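Local structure of ZmpA Glycopeptidase (Clostridium perfringens, 6XSX) at residues 355-360 / 432-437; 400-405 / 425-430; 466-471 / 491-496; 477-482 / 516-521. The protein is the catalytic module of an M60-family metalloprotease, a glycopeptidase that probably cleaves glycosylated protein substrates. One frame throughout, in Å; residues are numbered along the deposited sequence.

Overall arrangement
Interactions 1 and 4 are buried, interaction 2 lies at the surface, and interaction 3 is partly buried. Interactions 1 and 2 tie the chain after helix 415-421 to helix 347-361 and to the start of helix 403-408; interactions 3 and 4 belong to the C-terminal beta region, where strands 488-493 and 478-485 are sheet neighbours. Interaction 1 relies on side-chain donors gripping backbone oxygens and a carboxylate. Interaction 2 adds a salt bridge to proline packing, interaction 3 rests on one backbone bond and a phenylalanine edge, and interaction 4 on paired strands with a bulge. The 425-437 chain joins the regions: K430 forms a salt bridge with E482, and Y433 stacks on F492.

Interaction 1 of 4, residues 355-360 / 432-437; sequences LWQLQL and WYANDK. With EDO (1,2-ethanediol), chain E.
Q357 reaches from helix 347-361 into the bend of the 432-437 chain and uses its amide nitrogen twice: NE2 lies 2.8 Å from W432 O and 2.8 Å from A434 O. The two acceptors are not met alike. At A434 O the donor sits in the carbonyl plane, on a lone pair, while at W432 O it comes from above the plane. With CG beside the backbone N (chi1 -70°) and the chain extended beyond it, the amide runs past the methyl of A434, whose CB is 3.8 Å from Q357 CB. The other end is held too, since OE1 is bonded to H409, and this fixes the rotation of the amide.

The residue before it, W356, gives its indole N-H to D436: NE1 to OD1 is 3.1 Å, nearly straight at 170° and in the ring plane. Carboxylate and ring are almost perpendicular, 77° apart. L360, a turn on from W356, lies beside both, its CG above one face of the indole near the rim and its CD1 3.7 Å from N435 C.

Farther out, S314, T317 and W322 all bond D436 OD2, so both oxygens of this buried carboxylate are satisfied and its orientation is set. N435 braces its own chain, with OD1 accepting from K437 N at 3.0 Å and ND2 giving bonds to Y433 O and to I479 O of the beta region. Beyond it, K437 NZ bonds a 1,2-ethanediol, probably from the crystallisation liquor. The site is a buried helix-to-loop junction ending in an asparagine-capped turn that leads into helix 437-440.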
# COMPACT_ATOMS: atom_id res chain seq x y z
N LEU A 355 -3.55 -6.43 14.85
CA LEU A 355 -4.09 -5.18 14.31
C LEU A 355 -5.01 -5.51 13.14
O LEU A 355 -6.07 -4.90 13.00
CB LEU A 355 -2.93 -4.28 13.87
CG LEU A 355 -2.05 -3.74 15.00
CD1 LEU A 355 -0.81 -3.05 14.46
CD2 LEU A 355 -2.82 -2.80 15.91
N TRP A 356 -4.60 -6.46 12.31
CA TRP A 356 -5.41 -6.90 11.19
C TRP A 356 -6.75 -7.46 11.69
O TRP A 356 -7.80 -7.18 11.11
CB TRP A 356 -4.63 -7.91 10.33
CG TRP A 356 -5.42 -8.42 9.16
CD1 TRP A 356 -5.74 -9.72 8.88
CD2 TRP A 356 -6.01 -7.63 8.11
NE1 TRP A 356 -6.46 -9.79 7.72
CE2 TRP A 356 -6.66 -8.52 7.24
CE3 TRP A 356 -6.06 -6.25 7.83
CZ2 TRP A 356 -7.35 -8.09 6.10
CZ3 TRP A 356 -6.74 -5.82 6.71
CH2 TRP A 356 -7.38 -6.73 5.85
N GLN A 357 -6.69 -8.25 12.77
CA GLN A 357 -7.88 -8.84 13.37
C GLN A 357 -8.87 -7.76 13.81
O GLN A 357 -10.07 -7.92 13.59
CB GLN A 357 -7.50 -9.70 14.58
CG GLN A 357 -6.77 -10.98 14.21
CD GLN A 357 -6.55 -11.86 15.41
OE1 GLN A 357 -6.10 -11.41 16.46
NE2 GLN A 357 -6.86 -13.15 15.26
N LEU A 358 -8.37 -6.70 14.44
CA LEU A 358 -9.22 -5.59 14.87
C LEU A 358 -9.86 -4.92 13.66
O LEU A 358 -10.99 -4.45 13.76
CB LEU A 358 -8.42 -4.59 15.71
CG LEU A 358 -7.86 -5.12 17.03
CD1 LEU A 358 -6.97 -4.09 17.72
CD2 LEU A 358 -8.97 -5.59 17.96
N GLN A 359 -9.15 -4.91 12.52
CA GLN A 359 -9.63 -4.29 11.29
C GLN A 359 -10.65 -5.20 10.61
O GLN A 359 -11.60 -4.71 9.99
CB GLN A 359 -8.47 -3.97 10.35
CG GLN A 359 -8.89 -3.38 9.01
CD GLN A 359 -9.50 -2.00 9.11
OE1 GLN A 359 -9.36 -1.30 10.11
NE2 GLN A 359 -10.20 -1.60 8.07
N LEU A 360 -10.47 -6.51 10.72
CA LEU A 360 -11.47 -7.45 10.23
C LEU A 360 -12.76 -7.26 11.03
O LEU A 360 -13.86 -7.29 10.47
CB LEU A 360 -10.94 -8.88 10.37
CG LEU A 360 -9.86 -9.31 9.37
CD1 LEU A 360 -9.20 -10.61 9.83
CD2 LEU A 360 -10.45 -9.51 7.98
N TRP A 432 -9.54 -12.25 19.25
CA TRP A 432 -8.33 -12.90 18.76
C TRP A 432 -8.65 -14.13 17.91
O TRP A 432 -7.73 -14.75 17.38
CB TRP A 432 -7.37 -13.26 19.90
CG TRP A 432 -8.06 -13.88 21.08
CD1 TRP A 432 -8.23 -15.21 21.32
CD2 TRP A 432 -8.70 -13.19 22.16
NE1 TRP A 432 -8.92 -15.40 22.49
CE2 TRP A 432 -9.22 -14.18 23.03
CE3 TRP A 432 -8.88 -11.83 22.49
CZ2 TRP A 432 -9.92 -13.85 24.20
CZ3 TRP A 432 -9.58 -11.51 23.64
CH2 TRP A 432 -10.08 -12.51 24.48
N TYR A 433 -9.93 -14.47 17.76
CA TYR A 433 -10.30 -15.56 16.85
C TYR A 433 -10.58 -15.02 15.44
O TYR A 433 -10.85 -15.81 14.54
CB TYR A 433 -11.50 -16.36 17.38
CG TYR A 433 -11.25 -17.23 18.59
CD1 TYR A 433 -9.98 -17.68 18.92
CD2 TYR A 433 -12.31 -17.65 19.39
CE1 TYR A 433 -9.76 -18.48 20.03
CE2 TYR A 433 -12.11 -18.45 20.50
CZ TYR A 433 -10.82 -18.87 20.83
OH TYR A 433 -10.60 -19.65 21.92
N ALA A 434 -10.53 -13.69 15.24
CA ALA A 434 -10.78 -13.12 13.92
C ALA A 434 -9.81 -13.72 12.91
O ALA A 434 -8.64 -13.94 13.22
CB ALA A 434 -10.66 -11.62 13.94
N ASN A 435 -10.33 -13.98 11.70
CA ASN A 435 -9.53 -14.49 10.59
C ASN A 435 -10.24 -14.16 9.27
O ASN A 435 -11.38 -13.71 9.27
CB ASN A 435 -9.19 -15.98 10.77
CG ASN A 435 -10.39 -16.88 10.61
OD1 ASN A 435 -10.82 -17.15 9.49
ND2 ASN A 435 -10.96 -17.35 11.72
N ASP A 436 -9.54 -14.39 8.16
CA ASP A 436 -9.96 -14.00 6.83
C ASP A 436 -11.31 -14.59 6.43
O ASP A 436 -11.96 -14.03 5.55
CB ASP A 436 -8.87 -14.27 5.78
CG ASP A 436 -7.62 -13.42 5.97
OD1 ASP A 436 -7.70 -12.40 6.65
OD2 ASP A 436 -6.57 -13.81 5.46
N LYS A 437 -11.74 -15.71 7.05
CA LYS A 437 -13.04 -16.28 6.70
C LYS A 437 -14.16 -15.25 6.89
O LYS A 437 -15.18 -15.32 6.21
CB LYS A 437 -13.33 -17.58 7.45
CG LYS A 437 -12.41 -18.73 7.08
CD LYS A 437 -13.02 -20.10 7.34
CE LYS A 437 -14.26 -20.34 6.51
NZ LYS A 437 -14.88 -21.65 6.86
C1 EDO E . -14.52 -23.80 10.12
O1 EDO E . -14.49 -22.55 9.44
C2 EDO E . -14.63 -24.98 9.23
O2 EDO E . -15.10 -24.67 7.95

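Interaction 2 of 4, residues 400-405 / 425-430; sequences LDLSEH and PKPSNK
D401 and P425 make the backbone link of this contact: D401 N donates to P425 O at 2.8 Å, with the donor standing above the carbonyl plane. The same oxygen takes a CA-H...O contact from L400 CA at 3.4 Å, so two neighbouring residues converge on one carbonyl.

The charged link is a salt bridge between K426 NZ and E404 OE2, 2.8 Å apart, with the ammonium lying nearly along the C-O axis of that oxygen. E404 is fully extended, whereas K426 leaves its backbone pointing away from 400-405 and must fold back, bending at chi3 (81°) and chi4 (63°) to bring NZ across the glutamate at about a right angle. E404 OE1 has a second partner in R408, so the carboxylate is shared between two cations, which would probably favour its charged form.

Apolar packing centres on P427. Its CG meets L402 CD2 at 3.9 Å, and L400 CD2 lies 3.9 Å from P427 CA. The proline ring also packs on the backbone, its CD resting 3.3 Å from D401 O, while L402 packs in addition on L358 of helix 347-361.

Within 400-405, D401 OD1 accepts from S403 N at 3.2 Å and is also bonded to T421. This is an Asx turn, with L402 at the N-cap position: the start of helix 403-408, bordered at the surface by a proline-rich loop.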
# COMPACT_ATOMS: atom_id res chain seq x y z
N LEU A 400 -12.35 -0.10 24.32
CA LEU A 400 -12.32 -1.45 24.86
C LEU A 400 -10.97 -1.70 25.51
O LEU A 400 -9.96 -1.14 25.10
CB LEU A 400 -12.57 -2.47 23.74
CG LEU A 400 -14.00 -2.55 23.19
CD1 LEU A 400 -14.04 -3.38 21.91
CD2 LEU A 400 -14.97 -3.10 24.23
N ASP A 401 -10.95 -2.57 26.53
CA ASP A 401 -9.69 -2.93 27.14
C ASP A 401 -9.05 -4.06 26.33
O ASP A 401 -9.41 -5.22 26.50
CB ASP A 401 -9.87 -3.27 28.63
CG ASP A 401 -8.57 -3.65 29.31
OD1 ASP A 401 -7.52 -3.65 28.64
OD2 ASP A 401 -8.61 -3.95 30.49
N LEU A 402 -8.10 -3.69 25.46
CA LEU A 402 -7.55 -4.64 24.51
C LEU A 402 -6.23 -5.23 25.00
O LEU A 402 -5.50 -5.84 24.21
CB LEU A 402 -7.40 -3.96 23.14
CG LEU A 402 -8.72 -3.58 22.49
CD1 LEU A 402 -8.47 -2.90 21.15
CD2 LEU A 402 -9.61 -4.81 22.31
N SER A 403 -5.94 -5.11 26.30
CA SER A 403 -4.69 -5.63 26.85
C SER A 403 -4.60 -7.15 26.64
O SER A 403 -3.57 -7.64 26.18
CB SER A 403 -4.49 -5.24 28.30
OG SER A 403 -4.04 -3.89 28.39
N GLU A 404 -5.69 -7.86 26.98
CA GLU A 404 -5.73 -9.31 26.86
C GLU A 404 -5.51 -9.73 25.40
O GLU A 404 -4.73 -10.65 25.13
CB GLU A 404 -7.02 -9.87 27.46
CG GLU A 404 -7.20 -11.36 27.19
CD GLU A 404 -8.42 -11.98 27.84
OE1 GLU A 404 -8.58 -13.21 27.71
OE2 GLU A 404 -9.20 -11.24 28.47
N HIS A 405 -6.21 -9.05 24.47
CA HIS A 405 -6.10 -9.31 23.04
C HIS A 405 -4.64 -9.36 22.61
O HIS A 405 -4.19 -10.31 21.96
CB HIS A 405 -6.91 -8.26 22.25
CG HIS A 405 -6.81 -8.40 20.77
ND1 HIS A 405 -7.49 -9.37 20.06
CD2 HIS A 405 -6.11 -7.69 19.86
CE1 HIS A 405 -7.20 -9.26 18.78
NE2 HIS A 405 -6.36 -8.23 18.62
N PRO A 425 -14.32 -1.29 29.38
CA PRO A 425 -14.72 -2.68 29.55
C PRO A 425 -13.89 -3.58 28.63
O PRO A 425 -13.50 -3.16 27.54
CB PRO A 425 -16.20 -2.69 29.12
CG PRO A 425 -16.35 -1.48 28.22
CD PRO A 425 -15.37 -0.46 28.76
N LYS A 426 -13.60 -4.80 29.09
CA LYS A 426 -13.06 -5.84 28.23
C LYS A 426 -14.03 -6.10 27.08
O LYS A 426 -15.23 -5.90 27.25
CB LYS A 426 -12.86 -7.12 29.05
CG LYS A 426 -11.79 -7.03 30.13
CD LYS A 426 -11.81 -8.19 31.12
CE LYS A 426 -11.13 -9.43 30.60
NZ LYS A 426 -9.68 -9.21 30.37
N PRO A 427 -13.56 -6.55 25.89
CA PRO A 427 -14.48 -6.97 24.83
C PRO A 427 -15.26 -8.17 25.35
O PRO A 427 -14.77 -8.91 26.20
CB PRO A 427 -13.60 -7.49 23.67
CG PRO A 427 -12.16 -7.18 24.08
CD PRO A 427 -12.15 -6.68 25.51
N SER A 428 -16.49 -8.35 24.85
CA SER A 428 -17.24 -9.53 25.24
C SER A 428 -17.12 -10.59 24.15
O SER A 428 -17.76 -11.63 24.24
CB SER A 428 -18.68 -9.19 25.53
OG SER A 428 -19.28 -8.55 24.41
N ASN A 429 -16.33 -10.29 23.11
CA ASN A 429 -16.04 -11.24 22.04
C ASN A 429 -14.56 -11.59 22.11
O ASN A 429 -13.73 -10.74 22.42
CB ASN A 429 -16.27 -10.64 20.65
CG ASN A 429 -17.66 -10.09 20.42
OD1 ASN A 429 -17.97 -8.97 20.81
ND2 ASN A 429 -18.51 -10.88 19.77
N LYS A 430 -14.24 -12.85 21.77
CA LYS A 430 -12.86 -13.28 21.67
C LYS A 430 -12.29 -12.81 20.34
O LYS A 430 -12.18 -13.58 19.38
CB LYS A 430 -12.76 -14.80 21.91
CG LYS A 430 -13.35 -15.25 23.25
CD LYS A 430 -12.97 -16.69 23.61
CE LYS A 430 -13.50 -17.13 24.96
NZ LYS A 430 -13.28 -18.58 25.17

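Interaction 3 of 4, residues 466-471 / 491-496. With EDO (1,2-ethanediol), chain E.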
# COMPACT_ATOMS: atom_id res chain seq x y z
N ILE A 466 -10.48 -34.68 15.65
CA ILE A 466 -11.85 -34.22 15.80
C ILE A 466 -12.25 -33.50 14.52
O ILE A 466 -11.65 -32.48 14.17
CB ILE A 466 -11.99 -33.31 17.03
CG1 ILE A 466 -11.35 -33.94 18.28
CG2 ILE A 466 -13.44 -32.91 17.25
CD1 ILE A 466 -11.10 -32.98 19.43
N SER A 467 -13.26 -34.04 13.82
CA SER A 467 -13.79 -33.39 12.63
C SER A 467 -15.10 -32.69 12.96
O SER A 467 -15.83 -33.13 13.86
CB SER A 467 -13.93 -34.34 11.47
OG SER A 467 -15.11 -35.12 11.60
N PHE A 468 -15.40 -31.61 12.22
CA PHE A 468 -16.54 -30.76 12.48
C PHE A 468 -17.46 -30.72 11.27
O PHE A 468 -16.99 -30.57 10.14
CB PHE A 468 -16.07 -29.33 12.77
CG PHE A 468 -15.07 -29.25 13.89
CD1 PHE A 468 -15.41 -29.69 15.17
CD2 PHE A 468 -13.78 -28.78 13.67
CE1 PHE A 468 -14.48 -29.63 16.21
CE2 PHE A 468 -12.87 -28.71 14.71
CZ PHE A 468 -13.22 -29.13 15.97
N ASP A 469 -18.76 -30.87 11.52
CA ASP A 469 -19.77 -30.74 10.49
C ASP A 469 -20.78 -29.70 10.96
O ASP A 469 -21.02 -29.58 12.16
CB ASP A 469 -20.39 -32.11 10.18
CG ASP A 469 -19.35 -33.20 9.96
OD1 ASP A 469 -18.91 -33.38 8.81
OD2 ASP A 469 -18.99 -33.87 10.96
N ILE A 470 -21.34 -28.93 10.02
CA ILE A 470 -22.28 -27.85 10.30
C ILE A 470 -23.41 -27.88 9.26
O ILE A 470 -23.20 -28.32 8.13
CB ILE A 470 -21.55 -26.49 10.31
CG1 ILE A 470 -22.33 -25.42 11.09
CG2 ILE A 470 -21.25 -26.03 8.88
CD1 ILE A 470 -21.72 -24.03 11.06
N ASP A 471 -24.59 -27.40 9.66
CA ASP A 471 -25.76 -27.36 8.80
C ASP A 471 -25.51 -26.48 7.58
O ASP A 471 -24.76 -25.51 7.64
CB ASP A 471 -27.03 -26.90 9.54
CG ASP A 471 -27.00 -25.45 9.98
OD1 ASP A 471 -26.38 -25.16 11.03
OD2 ASP A 471 -27.61 -24.60 9.27
N GLY A 491 -7.48 -25.26 21.88
CA GLY A 491 -7.23 -24.86 20.50
C GLY A 491 -8.38 -24.06 19.88
O GLY A 491 -9.47 -23.94 20.45
N PHE A 492 -8.09 -23.50 18.71
CA PHE A 492 -9.08 -22.93 17.81
C PHE A 492 -8.56 -23.08 16.39
O PHE A 492 -7.42 -22.70 16.10
CB PHE A 492 -9.30 -21.44 18.08
CG PHE A 492 -10.30 -20.79 17.16
CD1 PHE A 492 -9.93 -20.32 15.90
CD2 PHE A 492 -11.63 -20.63 17.55
CE1 PHE A 492 -10.85 -19.72 15.06
CE2 PHE A 492 -12.55 -20.02 16.71
CZ PHE A 492 -12.16 -19.56 15.46
N THR A 493 -9.41 -23.61 15.51
CA THR A 493 -9.03 -23.76 14.12
C THR A 493 -10.13 -23.16 13.25
O THR A 493 -11.31 -23.26 13.58
CB THR A 493 -8.78 -25.23 13.76
OG1 THR A 493 -8.39 -25.23 12.39
CG2 THR A 493 -10.01 -26.10 13.95
N SER A 494 -9.70 -22.55 12.14
CA SER A 494 -10.62 -22.05 11.13
C SER A 494 -10.95 -23.15 10.13
O SER A 494 -11.69 -22.91 9.18
CB SER A 494 -10.07 -20.80 10.47
OG SER A 494 -8.97 -21.11 9.61
N THR A 495 -10.44 -24.37 10.36
CA THR A 495 -10.68 -25.49 9.46
C THR A 495 -11.76 -26.41 10.04
O THR A 495 -12.26 -26.16 11.15
CB THR A 495 -9.39 -26.28 9.18
OG1 THR A 495 -9.07 -27.03 10.35
CG2 THR A 495 -8.22 -25.41 8.77
N ASN A 496 -12.10 -27.47 9.29
CA ASN A 496 -13.10 -28.44 9.68
C ASN A 496 -12.49 -29.58 10.50
O ASN A 496 -13.15 -30.59 10.72
CB ASN A 496 -13.88 -28.99 8.48
CG ASN A 496 -13.02 -29.73 7.47
OD1 ASN A 496 -11.88 -30.09 7.73
ND2 ASN A 496 -13.57 -29.97 6.28
C1 EDO E . -14.52 -23.80 10.12
O1 EDO E . -14.49 -22.55 9.44
C2 EDO E . -14.63 -24.98 9.23
O2 EDO E . -15.10 -24.67 7.95
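N496 O receives the one hydrogen bond between the segments, from F468 N at 2.9 Å, just where the chain crosses between sheets: it leaves one at T493 and joins the other at N496, and this carbonyl marks the crossing point. S467 CA makes a CA-H...O contact with the same oxygen at 3.4 Å. The bond lies next to the pairing of I466 with F498 between strands 463-470 and 497-500.

The phenyl group of F468 turns inward, with CG beside its own backbone N (chi1 -55°), and presents its edge to T493 and T495: T493 CG2 is 3.9 Å from CE2, and T495 O 3.9 Å from CD2. F468 CD2 also comes within 3.5 Å of N496 C. Y481 stacks on this ring, carrying the contact into the neighbouring sheet.

T493 OG1 closes an ST turn by accepting from T495 N at 3.0 Å; T495 OG1 donates to it at 2.8 Å, and E323 is a further partner. Beside this turn a 1,2-ethanediol, probably from the crystallisation liquor, donates through O1 to S494 O at 2.8 Å.

No charged pair crosses this contact, so its fit probably depends on the backbone path and the placing of the F468 ring.

Interaction 4 of 4, residues 477-482 / 516-521; sequences NVIGYE and YDNEIN
A beta bulge interrupts the antiparallel pairing of strands 478-485 and 511-517. V478 faces D517 as a non-hydrogen-bonded pair with diverging side chains, G480 faces Y516 as a hydrogen-bonded pair, and the register slips by one residue between them. I479 N donates to Y516 O at 2.7 Å, almost straight at 170°, and Y516 N returns a bond to G480 O at 2.8 Å. G480 adopts backbone angles at which a CB would press against the carbonyl oxygen of I479, which explains a glycine at the bulge.

I479 packs along the neighbouring strand. Its CG1 lies between backbone N and carbonyl carbon (chi1 63°), which brings CD1 to 3.3 Å from D517 O, while CG2 comes 3.2 Å from N518 OD1. N518 is fixed by partners beyond the strands, G444 and N441 among them.

At the other end, E482 and Y516 cross obliquely, E482 CB approaching CE1 of the ring. A water bridges the carboxylate and the phenol hydroxyl, donating to E482 OE1 at 2.7 Å and lying 2.5 Å from Y516 OH. E482 OE2 hydrogen-bonds with Y433 OH and forms a salt bridge with K430, tying the sheet to the loop between helices 415-421 and 437-440.

Where the strand ends, D517 OD1 accepts from E519 N at 3.0 Å and N521 N at 2.9 Å, reached from opposite faces of the carboxylate plane. The E519 bond makes an Asx turn, overlapping the type I turn from D517 to I520 that starts the connection to strand 526-528; the module's two antiparallel sheets are consistent with a beta sandwich.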
# COMPACT_ATOMS: atom_id res chain seq x y z
N ASN A 477 -21.43 -19.19 7.57
CA ASN A 477 -21.54 -18.28 8.70
C ASN A 477 -20.42 -18.53 9.71
O ASN A 477 -20.22 -17.71 10.61
CB ASN A 477 -22.92 -18.35 9.35
CG ASN A 477 -24.02 -17.94 8.40
OD1 ASN A 477 -23.79 -17.16 7.49
ND2 ASN A 477 -25.22 -18.47 8.58
N VAL A 478 -19.71 -19.65 9.57
CA VAL A 478 -18.76 -20.09 10.58
C VAL A 478 -17.34 -19.70 10.17
O VAL A 478 -16.96 -19.86 9.02
CB VAL A 478 -18.89 -21.61 10.83
CG1 VAL A 478 -18.69 -22.44 9.55
CG2 VAL A 478 -17.99 -22.11 11.95
N ILE A 479 -16.55 -19.20 11.14
CA ILE A 479 -15.17 -18.83 10.87
C ILE A 479 -14.20 -19.78 11.57
O ILE A 479 -13.00 -19.77 11.29
CB ILE A 479 -14.88 -17.36 11.22
CG1 ILE A 479 -15.06 -17.09 12.72
CG2 ILE A 479 -15.71 -16.42 10.35
CD1 ILE A 479 -14.55 -15.74 13.18
N GLY A 480 -14.72 -20.61 12.49
CA GLY A 480 -13.85 -21.59 13.12
C GLY A 480 -14.48 -22.17 14.38
O GLY A 480 -15.56 -21.75 14.80
N TYR A 481 -13.76 -23.13 14.98
CA TYR A 481 -14.25 -23.86 16.14
C TYR A 481 -13.19 -23.81 17.23
O TYR A 481 -12.01 -24.04 16.98
CB TYR A 481 -14.56 -25.32 15.80
CG TYR A 481 -15.59 -25.51 14.72
CD1 TYR A 481 -16.93 -25.69 15.04
CD2 TYR A 481 -15.24 -25.50 13.38
CE1 TYR A 481 -17.89 -25.86 14.06
CE2 TYR A 481 -16.19 -25.67 12.38
CZ TYR A 481 -17.52 -25.85 12.73
OH TYR A 481 -18.46 -26.01 11.75
N GLU A 482 -13.65 -23.51 18.44
CA GLU A 482 -12.81 -23.54 19.62
C GLU A 482 -12.97 -24.90 20.30
O GLU A 482 -14.10 -25.37 20.53
CB GLU A 482 -13.22 -22.39 20.53
CG GLU A 482 -12.59 -22.46 21.90
CD GLU A 482 -13.29 -21.57 22.90
OE1 GLU A 482 -14.38 -21.98 23.37
OE2 GLU A 482 -12.78 -20.46 23.17
N TYR A 516 -17.77 -20.41 15.93
CA TYR A 516 -17.75 -18.95 15.93
C TYR A 516 -18.18 -18.44 14.56
O TYR A 516 -17.78 -19.02 13.55
CB TYR A 516 -16.38 -18.40 16.30
CG TYR A 516 -16.17 -18.29 17.79
CD1 TYR A 516 -15.85 -19.40 18.55
CD2 TYR A 516 -16.32 -17.07 18.43
CE1 TYR A 516 -15.67 -19.30 19.92
CE2 TYR A 516 -16.13 -16.95 19.80
CZ TYR A 516 -15.81 -18.08 20.54
OH TYR A 516 -15.64 -17.98 21.89
N ASP A 517 -18.98 -17.36 14.55
CA ASP A 517 -19.53 -16.84 13.32
C ASP A 517 -18.77 -15.60 12.84
O ASP A 517 -17.80 -15.16 13.47
CB ASP A 517 -21.04 -16.62 13.42
CG ASP A 517 -21.46 -15.38 14.19
OD1 ASP A 517 -20.57 -14.54 14.53
OD2 ASP A 517 -22.68 -15.27 14.47
N ASN A 518 -19.25 -15.03 11.74
CA ASN A 518 -18.55 -14.01 10.97
C ASN A 518 -18.38 -12.72 11.78
O ASN A 518 -17.57 -11.88 11.41
CB ASN A 518 -19.24 -13.73 9.63
CG ASN A 518 -18.99 -14.81 8.60
OD1 ASN A 518 -17.84 -15.19 8.37
ND2 ASN A 518 -20.05 -15.28 7.94
N GLU A 519 -19.17 -12.56 12.85
CA GLU A 519 -19.03 -11.43 13.75
C GLU A 519 -18.42 -11.88 15.09
O GLU A 519 -18.56 -11.19 16.09
CB GLU A 519 -20.36 -10.70 13.89
CG GLU A 519 -20.73 -9.93 12.63
CD GLU A 519 -22.07 -9.21 12.62
OE1 GLU A 519 -22.64 -8.97 13.71
OE2 GLU A 519 -22.56 -8.93 11.50
N ILE A 520 -17.75 -13.04 15.08
CA ILE A 520 -17.05 -13.57 16.25
C ILE A 520 -18.02 -13.77 17.42
O ILE A 520 -17.68 -13.51 18.58
CB ILE A 520 -15.84 -12.68 16.63
CG1 ILE A 520 -15.21 -12.01 15.40
CG2 ILE A 520 -14.83 -13.51 17.42
CD1 ILE A 520 -14.00 -11.12 15.69
N ASN A 521 -19.22 -14.26 17.12
CA ASN A 521 -20.11 -14.68 18.19
C ASN A 521 -19.97 -16.19 18.39
O ASN A 521 -19.97 -16.94 17.41
CB ASN A 521 -21.57 -14.34 17.91
CG ASN A 521 -21.79 -12.85 17.79
OD1 ASN A 521 -21.84 -12.32 16.68
ND2 ASN A 521 -21.93 -12.18 18.91
O HOH W 1 -15.97 -19.85 23.55